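B-agarase (Saccharophagus degradans, PDB 4BQ2) hydrolyses beta-1,4 linkages of agarose as a family 50 exo-beta-agarase, probably releasing short sugars from the chain end. Local coordinates at residues D11-N16 against A22-E27; L40-Q45 against T84-D89; S71-I76 against P143-D148; R100-P105 against Q110-K115. One frame throughout, in Å; residues are numbered along the deposited sequence. Where two conformers were deposited one is given.

Contact 1 (D11-N16 against A22-E27)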
# COMPACT_ATOMS: atom_id res chain seq x y z
N ASP A 11 5.05 -29.65 -29.27
CA ASP A 11 5.25 -30.54 -28.09
C ASP A 11 6.61 -30.33 -27.37
O ASP A 11 7.07 -31.18 -26.58
CB ASP A 11 5.07 -32.03 -28.50
CG ASP A 11 4.24 -32.84 -27.50
OD1 ASP A 11 4.13 -32.45 -26.32
OD2 ASP A 11 3.68 -33.90 -27.91
N GLN A 12 7.26 -29.20 -27.62
CA GLN A 12 8.55 -28.97 -26.97
C GLN A 12 8.50 -27.83 -25.97
O GLN A 12 7.85 -26.80 -26.20
CB GLN A 12 9.63 -28.72 -28.01
CG GLN A 12 9.83 -29.88 -28.98
CD GLN A 12 10.92 -29.59 -30.00
OE1 GLN A 12 11.91 -28.93 -29.68
NE2 GLN A 12 10.73 -30.09 -31.23
N VAL A 13 9.20 -27.99 -24.85
CA VAL A 13 9.40 -26.85 -23.97
C VAL A 13 10.47 -25.99 -24.64
O VAL A 13 11.63 -26.42 -24.75
CB VAL A 13 9.79 -27.28 -22.55
CG1 VAL A 13 10.07 -26.04 -21.71
CG2 VAL A 13 8.69 -28.12 -21.91
N PRO A 14 10.11 -24.79 -25.10
CA PRO A 14 11.07 -23.99 -25.85
C PRO A 14 12.33 -23.78 -25.05
O PRO A 14 12.28 -23.68 -23.81
CB PRO A 14 10.35 -22.66 -26.05
CG PRO A 14 8.90 -23.01 -26.01
CD PRO A 14 8.79 -24.12 -25.00
N SER A 15 13.46 -23.74 -25.75
CA SER A 15 14.75 -23.62 -25.10
C SER A 15 15.07 -22.20 -24.65
O SER A 15 15.96 -22.01 -23.82
CB SER A 15 15.88 -24.20 -25.98
OG SER A 15 16.08 -23.41 -27.13
N ASN A 16 14.33 -21.22 -25.19
CA ASN A 16 14.46 -19.81 -24.81
C ASN A 16 13.64 -19.44 -23.57
O ASN A 16 13.61 -18.27 -23.18
CB ASN A 16 14.05 -18.89 -25.96
CG ASN A 16 14.88 -19.11 -27.21
OD1 ASN A 16 16.06 -19.47 -27.14
ND2 ASN A 16 14.26 -18.89 -28.37
N ALA A 22 10.58 -23.98 -10.50
CA ALA A 22 9.37 -24.42 -11.14
C ALA A 22 9.71 -25.59 -12.04
O ALA A 22 10.81 -25.66 -12.56
CB ALA A 22 8.78 -23.28 -11.96
N ARG A 23 8.75 -26.50 -12.21
CA ARG A 23 8.86 -27.59 -13.21
C ARG A 23 7.89 -27.30 -14.36
O ARG A 23 6.75 -26.89 -14.14
CB ARG A 23 8.46 -28.93 -12.58
CG ARG A 23 9.32 -29.42 -11.44
CD ARG A 23 8.79 -30.74 -10.87
NE ARG A 23 9.78 -31.35 -9.98
CZ ARG A 23 9.78 -31.20 -8.65
NH1 ARG A 23 8.84 -30.48 -8.04
NH2 ARG A 23 10.72 -31.78 -7.92
N ALA A 24 8.35 -27.54 -15.59
CA ALA A 24 7.57 -27.24 -16.78
C ALA A 24 7.34 -28.50 -17.59
O ALA A 24 8.24 -29.36 -17.65
CB ALA A 24 8.32 -26.23 -17.62
N SER A 25 6.16 -28.61 -18.22
CA SER A 25 5.88 -29.71 -19.15
C SER A 25 4.79 -29.28 -20.13
O SER A 25 4.05 -28.31 -19.88
CB SER A 25 5.45 -30.98 -18.42
OG SER A 25 4.34 -30.76 -17.56
N ILE A 26 4.69 -29.99 -21.25
CA ILE A 26 3.63 -29.72 -22.22
C ILE A 26 2.54 -30.75 -21.99
O ILE A 26 2.81 -31.95 -21.98
CB ILE A 26 4.11 -29.79 -23.68
CG1 ILE A 26 5.28 -28.84 -23.95
CG2 ILE A 26 2.94 -29.48 -24.65
CD1 ILE A 26 4.96 -27.36 -23.79
N GLU A 27 1.33 -30.26 -21.76
CA GLU A 27 0.16 -31.13 -21.53
C GLU A 27 -1.01 -30.64 -22.38
O GLU A 27 -1.05 -29.48 -22.80
CB GLU A 27 -0.29 -31.12 -20.07
CG GLU A 27 0.79 -31.17 -18.99
CD GLU A 27 1.43 -32.54 -18.82
OE1 GLU A 27 0.94 -33.51 -19.46
OE2 GLU A 27 2.42 -32.64 -18.04
O HOH W 1 2.02 -33.16 -24.53
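Ile-26 reaches from strand 22-30 to the loop at Asp-11 to Val-13, and each of its side-chain atoms finds a partner there. Ile-26 CB lies 3.7 Å from Asp-11 OD1. The CG2 methyl approaches the same oxygen more closely, with Ile-26 CG2 at 3.6 Å from Asp-11 OD1. CG1 is anti to the carbonyl carbon (chi1 -56°), which directs this branch at the loop backbone. There Ile-26 CG1 meets Asp-11 O and Gln-12 C, both at 3.9 Å. Ile-26 CG1 also packs 4.0 Å from Val-13 CG2. The tip, Ile-26 CD1, ends 3.8 Å from Gln-12 O. Val-13 also touches Ala-24, more loosely, through CG1.

No direct hydrogen bond joins the two segments. Water 1 takes that role by donating to both sides: it is 2.9 Å from Asp-11 OD1 and 2.9 Å from Ile-26 O. The Asp-11 carboxylate thus has an apolar neighbour and a polar one through a single oxygen.

This is a surface contact of the CBM-like domain. The loop runs between strands 3-6 and 17-20. Phe-19 of strand 17-20 touches Val-13 and Ala-24, Phe-8 packs on Ile-26, and strand 36-44 pairs antiparallel with strand 22-30.

Contact 2 (L40-Q45 against T84-D89)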
# COMPACT_ATOMS: atom_id res chain seq x y z
N LEU A 40 1.62 -25.06 -21.92
CA LEU A 40 2.74 -25.17 -20.98
C LEU A 40 2.20 -25.22 -19.56
O LEU A 40 1.63 -24.23 -19.05
CB LEU A 40 3.67 -23.98 -21.13
CG LEU A 40 4.89 -24.01 -20.19
CD1 LEU A 40 5.94 -24.96 -20.71
CD2 LEU A 40 5.42 -22.59 -20.14
N LYS A 41 2.43 -26.36 -18.92
CA LYS A 41 2.04 -26.56 -17.54
C LYS A 41 3.19 -26.10 -16.65
O LYS A 41 4.31 -26.61 -16.75
CB LYS A 41 1.70 -28.02 -17.27
CG LYS A 41 1.29 -28.25 -15.81
CD LYS A 41 1.08 -29.71 -15.49
CE LYS A 41 0.72 -29.83 -14.02
NZ LYS A 41 0.02 -31.12 -13.74
N LEU A 42 2.93 -25.10 -15.80
CA LEU A 42 4.02 -24.50 -15.01
C LEU A 42 3.72 -24.76 -13.53
O LEU A 42 2.78 -24.18 -12.98
CB LEU A 42 4.16 -23.02 -15.33
CG LEU A 42 5.27 -22.25 -14.57
CD1 LEU A 42 6.66 -22.72 -15.03
CD2 LEU A 42 5.13 -20.74 -14.73
N ALA A 43 4.50 -25.66 -12.91
CA ALA A 43 4.23 -26.04 -11.54
C ALA A 43 5.32 -25.41 -10.66
O ALA A 43 6.49 -25.83 -10.71
CB ALA A 43 4.18 -27.56 -11.41
N MET A 44 4.93 -24.35 -9.93
CA MET A 44 5.85 -23.52 -9.14
C MET A 44 5.94 -24.05 -7.73
O MET A 44 4.93 -24.38 -7.10
CB MET A 44 5.41 -22.03 -9.15
CG MET A 44 5.58 -21.36 -10.53
SD MET A 44 4.50 -19.94 -10.84
CE MET A 44 2.98 -20.80 -11.17
N GLN A 45 7.17 -24.15 -7.24
CA GLN A 45 7.44 -24.54 -5.87
C GLN A 45 7.41 -23.26 -5.02
O GLN A 45 8.42 -22.87 -4.40
CB GLN A 45 8.77 -25.30 -5.82
CG GLN A 45 8.71 -26.71 -6.42
CD GLN A 45 8.68 -26.75 -7.95
OE1 GLN A 45 9.64 -26.32 -8.63
NE2 GLN A 45 7.60 -27.26 -8.50
N THR A 84 -3.87 -17.90 -8.60
CA THR A 84 -2.50 -17.48 -8.77
C THR A 84 -2.46 -16.02 -9.18
O THR A 84 -3.12 -15.64 -10.14
CB THR A 84 -1.82 -18.31 -9.93
OG1 THR A 84 -1.95 -19.69 -9.66
CG2 THR A 84 -0.35 -17.94 -10.08
N GLN A 85 -1.70 -15.20 -8.45
CA GLN A 85 -1.47 -13.83 -8.87
C GLN A 85 -0.12 -13.83 -9.61
O GLN A 85 0.94 -14.08 -9.01
CB GLN A 85 -1.46 -12.85 -7.69
CG GLN A 85 -1.03 -11.44 -8.13
CD GLN A 85 -1.00 -10.43 -7.01
OE1 GLN A 85 -1.22 -10.77 -5.84
NE2 GLN A 85 -0.64 -9.19 -7.35
N PHE A 86 -0.17 -13.58 -10.92
CA PHE A 86 1.02 -13.45 -11.73
C PHE A 86 1.47 -11.99 -11.78
O PHE A 86 0.63 -11.07 -11.98
CB PHE A 86 0.74 -13.91 -13.18
CG PHE A 86 1.27 -15.27 -13.49
CD1 PHE A 86 2.41 -15.78 -12.83
CD2 PHE A 86 0.67 -16.04 -14.48
CE1 PHE A 86 2.93 -17.03 -13.16
CE2 PHE A 86 1.17 -17.29 -14.81
CZ PHE A 86 2.30 -17.79 -14.14
N TYR A 87 2.78 -11.80 -11.64
CA TYR A 87 3.43 -10.55 -11.96
C TYR A 87 4.01 -10.69 -13.34
O TYR A 87 4.76 -11.64 -13.59
CB TYR A 87 4.52 -10.24 -10.95
CG TYR A 87 3.96 -9.88 -9.58
CD1 TYR A 87 3.69 -10.86 -8.65
CD2 TYR A 87 3.69 -8.55 -9.26
CE1 TYR A 87 3.17 -10.54 -7.38
CE2 TYR A 87 3.17 -8.21 -8.00
CZ TYR A 87 2.91 -9.21 -7.08
OH TYR A 87 2.41 -8.86 -5.84
N LEU A 88 3.63 -9.80 -14.27
CA LEU A 88 4.18 -9.80 -15.60
C LEU A 88 5.15 -8.62 -15.66
O LEU A 88 4.73 -7.48 -15.49
CB LEU A 88 3.06 -9.66 -16.64
CG LEU A 88 3.58 -9.29 -18.04
CD1 LEU A 88 4.25 -10.51 -18.68
CD2 LEU A 88 2.46 -8.71 -18.93
N ASP A 89 6.44 -8.92 -15.84
CA ASP A 89 7.47 -7.90 -15.99
C ASP A 89 8.03 -8.06 -17.38
O ASP A 89 8.43 -9.15 -17.78
CB ASP A 89 8.59 -8.13 -14.98
CG ASP A 89 8.15 -7.84 -13.54
OD1 ASP A 89 8.17 -6.66 -13.17
OD2 ASP A 89 7.78 -8.80 -12.81
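Met-44 and Leu-42 both touch the Phe-86 ring in the interior of the CBM-like domain. The arrangement is consistent with facing strands of a beta-sandwich, as in CBM-like domains: the segments share no hydrogen bond, and their nearest CA atoms, those of Met-44 and Thr-84, are 10.3 Å apart. Side chains alone bridge the gap.

The first shell consists of two contacts. Met-44 makes a Met-aromatic contact, with SD 4.0 Å from Phe-86 CE1. The same sulfur is 5.3 Å from the ring centroid and 69° off the ring normal, so its approach is oblique. Leu-42 comes in at the ring edge, near its plane, and its CD2 methyl lies 4.1 Å from Phe-86 CZ. The two residues therefore meet neighbouring atoms at the far end of the ring.

Two torsions place the sulfur. Met-44 carries CG beside its backbone N (chi1 -70°), and a near-extended chi2 of 155° then brings SD to the ring. The bend at chi3 only turns the CE methyl beyond it.

The next shell is the strands themselves. Leu-42 and Met-44 are backbone-bonded to Val-182 and Lys-180 of strand 180-191. Val-182 also packs on Phe-86, and Val-173 of strand 166-174 touches Met-44. The Phe-86 carbonyl oxygen, in turn, accepts a hydrogen bond from Ser-101 OG of strand 97-104.

Contact 3 (S71-I76 against P143-D148)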
# COMPACT_ATOMS: atom_id res chain seq x y z
N SER A 71 -0.95 -5.27 -28.14
CA SER A 71 -0.85 -5.87 -26.81
C SER A 71 -0.30 -7.28 -26.93
O SER A 71 -0.50 -7.95 -27.91
CB SER A 71 -2.24 -5.93 -26.12
OG SER A 71 -2.75 -4.63 -25.91
N LEU A 72 0.38 -7.70 -25.87
CA LEU A 72 0.83 -9.04 -25.66
C LEU A 72 -0.28 -9.83 -24.95
O LEU A 72 -0.78 -9.40 -23.89
CB LEU A 72 2.04 -8.97 -24.73
CG LEU A 72 2.90 -10.18 -24.46
CD1 LEU A 72 3.52 -10.66 -25.78
CD2 LEU A 72 3.99 -9.77 -23.45
N TYR A 73 -0.61 -10.98 -25.50
CA TYR A 73 -1.69 -11.84 -25.00
C TYR A 73 -1.18 -13.16 -24.49
O TYR A 73 -0.27 -13.73 -25.09
CB TYR A 73 -2.65 -12.13 -26.15
CG TYR A 73 -3.64 -11.05 -26.39
CD1 TYR A 73 -3.25 -9.85 -26.99
CD2 TYR A 73 -4.97 -11.19 -26.00
CE1 TYR A 73 -4.16 -8.84 -27.22
CE2 TYR A 73 -5.89 -10.17 -26.23
CZ TYR A 73 -5.48 -9.01 -26.85
OH TYR A 73 -6.37 -7.99 -27.10
N PHE A 74 -1.81 -13.68 -23.42
CA PHE A 74 -1.54 -15.03 -22.90
C PHE A 74 -2.87 -15.66 -22.55
O PHE A 74 -3.74 -14.96 -22.00
CB PHE A 74 -0.74 -15.00 -21.58
CG PHE A 74 0.50 -14.16 -21.60
CD1 PHE A 74 0.44 -12.78 -21.49
CD2 PHE A 74 1.75 -14.78 -21.60
CE1 PHE A 74 1.60 -12.01 -21.47
CE2 PHE A 74 2.92 -14.02 -21.60
CZ PHE A 74 2.84 -12.64 -21.52
N ASP A 75 -3.04 -16.95 -22.86
CA ASP A 75 -4.18 -17.73 -22.32
C ASP A 75 -3.65 -18.42 -21.08
O ASP A 75 -2.59 -19.05 -21.12
CB ASP A 75 -4.70 -18.78 -23.33
CG ASP A 75 -5.28 -18.17 -24.61
OD1 ASP A 75 -5.41 -16.93 -24.71
OD2 ASP A 75 -5.54 -18.97 -25.54
N ILE A 76 -4.31 -18.25 -19.94
CA ILE A 76 -3.80 -18.78 -18.67
C ILE A 76 -4.94 -19.30 -17.82
O ILE A 76 -6.06 -18.75 -17.86
CB ILE A 76 -3.03 -17.69 -17.85
CG1 ILE A 76 -2.21 -16.76 -18.76
CG2 ILE A 76 -2.13 -18.31 -16.76
CD1 ILE A 76 -1.51 -15.61 -18.02
N PRO A 143 -10.95 -0.89 -19.23
CA PRO A 143 -10.33 -1.23 -20.52
C PRO A 143 -10.68 -0.22 -21.62
O PRO A 143 -11.72 0.43 -21.54
CB PRO A 143 -10.92 -2.61 -20.84
CG PRO A 143 -12.10 -2.76 -19.95
CD PRO A 143 -11.79 -1.98 -18.71
N THR A 144 -9.81 -0.07 -22.62
CA THR A 144 -10.06 0.89 -23.70
C THR A 144 -10.83 0.31 -24.88
O THR A 144 -11.03 0.99 -25.89
CB THR A 144 -8.75 1.50 -24.22
OG1 THR A 144 -7.84 0.44 -24.52
CG2 THR A 144 -8.14 2.41 -23.16
N TRP A 145 -11.23 -0.96 -24.76
CA TRP A 145 -12.21 -1.55 -25.66
C TRP A 145 -12.97 -2.63 -24.90
O TRP A 145 -12.55 -3.01 -23.81
CB TRP A 145 -11.56 -2.14 -26.90
CG TRP A 145 -10.61 -3.31 -26.64
CD1 TRP A 145 -10.93 -4.63 -26.53
CD2 TRP A 145 -9.19 -3.23 -26.47
NE1 TRP A 145 -9.79 -5.39 -26.32
CE2 TRP A 145 -8.71 -4.55 -26.27
CE3 TRP A 145 -8.28 -2.17 -26.48
CZ2 TRP A 145 -7.36 -4.83 -26.08
CZ3 TRP A 145 -6.93 -2.45 -26.30
CH2 TRP A 145 -6.49 -3.78 -26.10
N THR A 146 -14.03 -3.14 -25.51
CA THR A 146 -14.88 -4.18 -24.92
C THR A 146 -14.60 -5.55 -25.51
O THR A 146 -14.60 -5.73 -26.74
CB THR A 146 -16.37 -3.85 -25.13
OG1 THR A 146 -16.64 -2.59 -24.52
CG2 THR A 146 -17.26 -4.92 -24.48
N SER A 147 -14.33 -6.51 -24.64
CA SER A 147 -14.12 -7.90 -25.05
C SER A 147 -14.27 -8.83 -23.85
O SER A 147 -14.38 -8.37 -22.72
CB SER A 147 -12.73 -8.07 -25.69
OG SER A 147 -11.71 -7.92 -24.72
N ASP A 148 -14.31 -10.14 -24.11
CA ASP A 148 -14.35 -11.16 -23.05
C ASP A 148 -12.97 -11.29 -22.35
O ASP A 148 -12.86 -11.88 -21.26
CB ASP A 148 -14.75 -12.51 -23.63
CG ASP A 148 -16.25 -12.66 -23.83
OD1 ASP A 148 -16.99 -11.68 -23.62
OD2 ASP A 148 -16.68 -13.78 -24.18
O HOH W 2 -9.03 -8.19 -26.78
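Trp-145 brings the benzo end of its indole against the tips of Tyr-73 and Ser-71. It belongs to an aromatic cluster that closes a loop over a strand of the CBM-like domain. Segment 143-148 lies in the loop between strands 110-115 and 150-155, and segment 71-76 lies on strand 70-79. The nearest CA atoms, Ser-71 and Thr-144, are 11.8 Å apart, a gap crossed mainly by the Trp-145 indole, met by Tyr-73 and the short Ser-71.

Two atoms of the indole do the touching. Trp-145 CZ2 lies 3.5 Å from Tyr-73 OH, which approaches obliquely. Trp-145 CH2 lies 3.8 Å from Ser-71 OG, which sits at the ring edge, in its plane. Ser-71 OG meets only a ring carbon here; its hydrogen bond is to Asn-192 OD1. Trp-145 CG stands between the backbone N and the carbonyl carbon (chi1 63°), a crowded position that places the indole against Tyr-73 and Ser-71. Tyr-73 comes from the opposite direction.

Tyr-113 of strand 110-115 links the two rings. It stacks on Trp-145 and also meets Tyr-73, with those planes at about 25°. His-119 meets the indole at about 85°.

Polar groups are joined through water 2, in the plane of the Tyr-73 ring. The water accepts from the indole N-H, with Trp-145 NE1 2.9 Å away. It also binds the tyrosine hydroxyl, and Ser-147 OG holds it weakly. The water to Tyr-73 OH distance is 2.7 Å.

Contact 4 (R100-P105 against Q110-K115)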
# COMPACT_ATOMS: atom_id res chain seq x y z
N ARG A 100 2.87 -5.45 -14.67
CA ARG A 100 1.41 -5.55 -14.54
C ARG A 100 1.16 -6.82 -13.79
O ARG A 100 2.04 -7.65 -13.66
CB ARG A 100 0.72 -5.59 -15.92
CG ARG A 100 0.80 -4.30 -16.73
CD ARG A 100 -0.24 -4.29 -17.86
NE ARG A 100 -0.18 -3.03 -18.60
CZ ARG A 100 -1.17 -2.14 -18.74
NH1 ARG A 100 -2.38 -2.37 -18.21
NH2 ARG A 100 -0.96 -1.02 -19.44
N SER A 101 -0.04 -6.98 -13.27
CA SER A 101 -0.35 -8.16 -12.51
C SER A 101 -1.85 -8.40 -12.55
O SER A 101 -2.65 -7.45 -12.79
CB SER A 101 0.12 -7.99 -11.04
OG SER A 101 -0.17 -9.18 -10.30
N ILE A 102 -2.24 -9.66 -12.31
CA ILE A 102 -3.66 -10.02 -12.27
C ILE A 102 -3.83 -11.36 -11.56
O ILE A 102 -2.85 -12.12 -11.41
CB ILE A 102 -4.28 -10.05 -13.70
CG1 ILE A 102 -5.81 -10.06 -13.65
CG2 ILE A 102 -3.74 -11.22 -14.51
CD1 ILE A 102 -6.37 -8.83 -12.98
N ASP A 103 -5.04 -11.66 -11.10
CA ASP A 103 -5.38 -12.97 -10.54
C ASP A 103 -5.69 -13.92 -11.68
O ASP A 103 -6.30 -13.51 -12.67
CB ASP A 103 -6.67 -12.87 -9.70
CG ASP A 103 -7.85 -12.39 -10.50
OD1 ASP A 103 -7.86 -11.18 -10.87
OD2 ASP A 103 -8.77 -13.22 -10.77
N ILE A 104 -5.26 -15.18 -11.52
CA ILE A 104 -5.58 -16.26 -12.45
C ILE A 104 -6.41 -17.28 -11.70
O ILE A 104 -5.88 -18.05 -10.86
CB ILE A 104 -4.32 -16.95 -13.03
CG1 ILE A 104 -3.26 -15.92 -13.48
CG2 ILE A 104 -4.75 -17.92 -14.12
CD1 ILE A 104 -3.69 -14.94 -14.59
N PRO A 105 -7.73 -17.29 -11.95
CA PRO A 105 -8.61 -18.23 -11.26
C PRO A 105 -8.43 -19.66 -11.75
O PRO A 105 -7.94 -19.88 -12.85
CB PRO A 105 -10.04 -17.73 -11.62
CG PRO A 105 -9.85 -16.32 -12.06
CD PRO A 105 -8.49 -16.28 -12.71
N GLN A 110 -8.86 -18.34 -19.59
CA GLN A 110 -9.21 -17.04 -20.16
C GLN A 110 -8.01 -16.42 -20.87
O GLN A 110 -6.86 -16.87 -20.66
CB GLN A 110 -9.71 -16.09 -19.06
CG GLN A 110 -10.88 -16.66 -18.26
CD GLN A 110 -11.46 -15.67 -17.28
OE1 GLN A 110 -12.07 -14.67 -17.67
NE2 GLN A 110 -11.26 -15.93 -15.98
N SER A 111 -8.25 -15.40 -21.70
CA SER A 111 -7.15 -14.68 -22.37
C SER A 111 -6.87 -13.41 -21.61
O SER A 111 -7.81 -12.71 -21.16
CB SER A 111 -7.53 -14.26 -23.81
OG SER A 111 -7.39 -15.32 -24.73
N TYR A 112 -5.57 -13.10 -21.49
CA TYR A 112 -5.11 -11.97 -20.71
C TYR A 112 -4.24 -11.07 -21.58
O TYR A 112 -3.40 -11.57 -22.33
CB TYR A 112 -4.30 -12.48 -19.50
CG TYR A 112 -5.16 -13.17 -18.47
CD1 TYR A 112 -5.44 -14.55 -18.57
CD2 TYR A 112 -5.70 -12.46 -17.41
CE1 TYR A 112 -6.23 -15.19 -17.65
CE2 TYR A 112 -6.48 -13.07 -16.48
CZ TYR A 112 -6.77 -14.44 -16.60
OH TYR A 112 -7.56 -15.03 -15.62
N TYR A 113 -4.38 -9.76 -21.47
CA TYR A 113 -3.49 -8.92 -22.30
C TYR A 113 -2.81 -7.81 -21.57
O TYR A 113 -3.34 -7.26 -20.60
CB TYR A 113 -4.21 -8.37 -23.55
CG TYR A 113 -5.37 -7.44 -23.25
CD1 TYR A 113 -6.66 -7.94 -23.04
CD2 TYR A 113 -5.19 -6.06 -23.20
CE1 TYR A 113 -7.74 -7.09 -22.78
CE2 TYR A 113 -6.25 -5.20 -22.94
CZ TYR A 113 -7.52 -5.73 -22.74
OH TYR A 113 -8.56 -4.86 -22.47
N ALA A 114 -1.62 -7.47 -22.07
CA ALA A 114 -0.85 -6.36 -21.58
C ALA A 114 -0.47 -5.49 -22.75
O ALA A 114 0.24 -5.92 -23.67
CB ALA A 114 0.39 -6.85 -20.84
N LYS A 115 -0.96 -4.25 -22.73
CA LYS A 115 -0.66 -3.28 -23.78
C LYS A 115 0.85 -3.04 -23.91
O LYS A 115 1.55 -2.90 -22.92
CB LYS A 115 -1.41 -1.98 -23.49
CG LYS A 115 -2.88 -2.01 -23.90
CD LYS A 115 -3.59 -0.84 -23.26
CE LYS A 115 -5.06 -0.80 -23.64
NZ LYS A 115 -5.77 -0.23 -22.45
O HOH W 3 -3.74 0.29 -19.68
O HOH W 4 1.46 -1.72 -20.36
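Tyr-112 and Ile-104 are brought together by their side-chain torsions. Tyr-112 CG is anti to the carbonyl carbon (chi1 -69°), which places the ring beside Ile-102 and Ile-104. Ile-104 CG1 takes the same relation to its own carbonyl carbon, and a chi2 of -61° turns the CD1 methyl onto the ring. This is a CH-pi contact: Ile-104 CD1 is 3.9 Å from the Tyr-112 ring centroid, over one face.

Ile-102 adds a second apolar contact, with CG2 3.7 Å from Tyr-112 CD2. At the ring's outer end, Pro-105 CD lies 3.3 Å from Tyr-112 OH. The hydroxyl is hydrogen-bonded to Arg-150 NH1. Arg-150 also forms a salt bridge with Asp-103.

The two strands run antiparallel, with axes 8.9 Å apart at closest. They share no hydrogen bond, and each pairs instead with strand 150-155 in the CBM-like domain.

At the other end Arg-100 extends past Ala-114, with CD 4.0 Å from Ala-114 CB. Two waters lie in the plane of its guanidinium. Water 4 accepts from Arg-100 NH2 and donates to Lys-115 O. Water 3 accepts from Arg-100 NH2 at 3.1 Å and, weakly, from Lys-115 NZ.

The two like charges are 5.7 Å apart, measured from Arg-100 NH2 to Lys-115 NZ. Lys-115 has a salt bridge with Asp-120, and Arg-100 NH1 bonds to Phe-152 O. These partners, with water 3 between the charged groups and weakly held by Lys-115, would be expected to ease repulsion between the buried cations.

How the contacts relate
All four contacts lie in the CBM-like domain. Contacts 3 and 4 are closest, with centres about 8 Å apart; strands 70-79 and 110-115 pair there, and Asp-75 OD1 is 2.5 Å from Ser-111 OG. Contact 2 joins contact 4 through neighbouring strands, with Thr-84 O 2.6 Å from Ile-104 N, and meets contact 3 by packing of Leu-88 on Phe-74. Contacts 1 and 2 share the pairing of strands 22-30 and 36-44. Contact 1 does not touch contacts 3 or 4. The bound calcium, held by Asp-7, Glu-9, Ser-37, Lys-38 and Asp-185, is about 7 Å from the side chain of Ile-26 in contact 1.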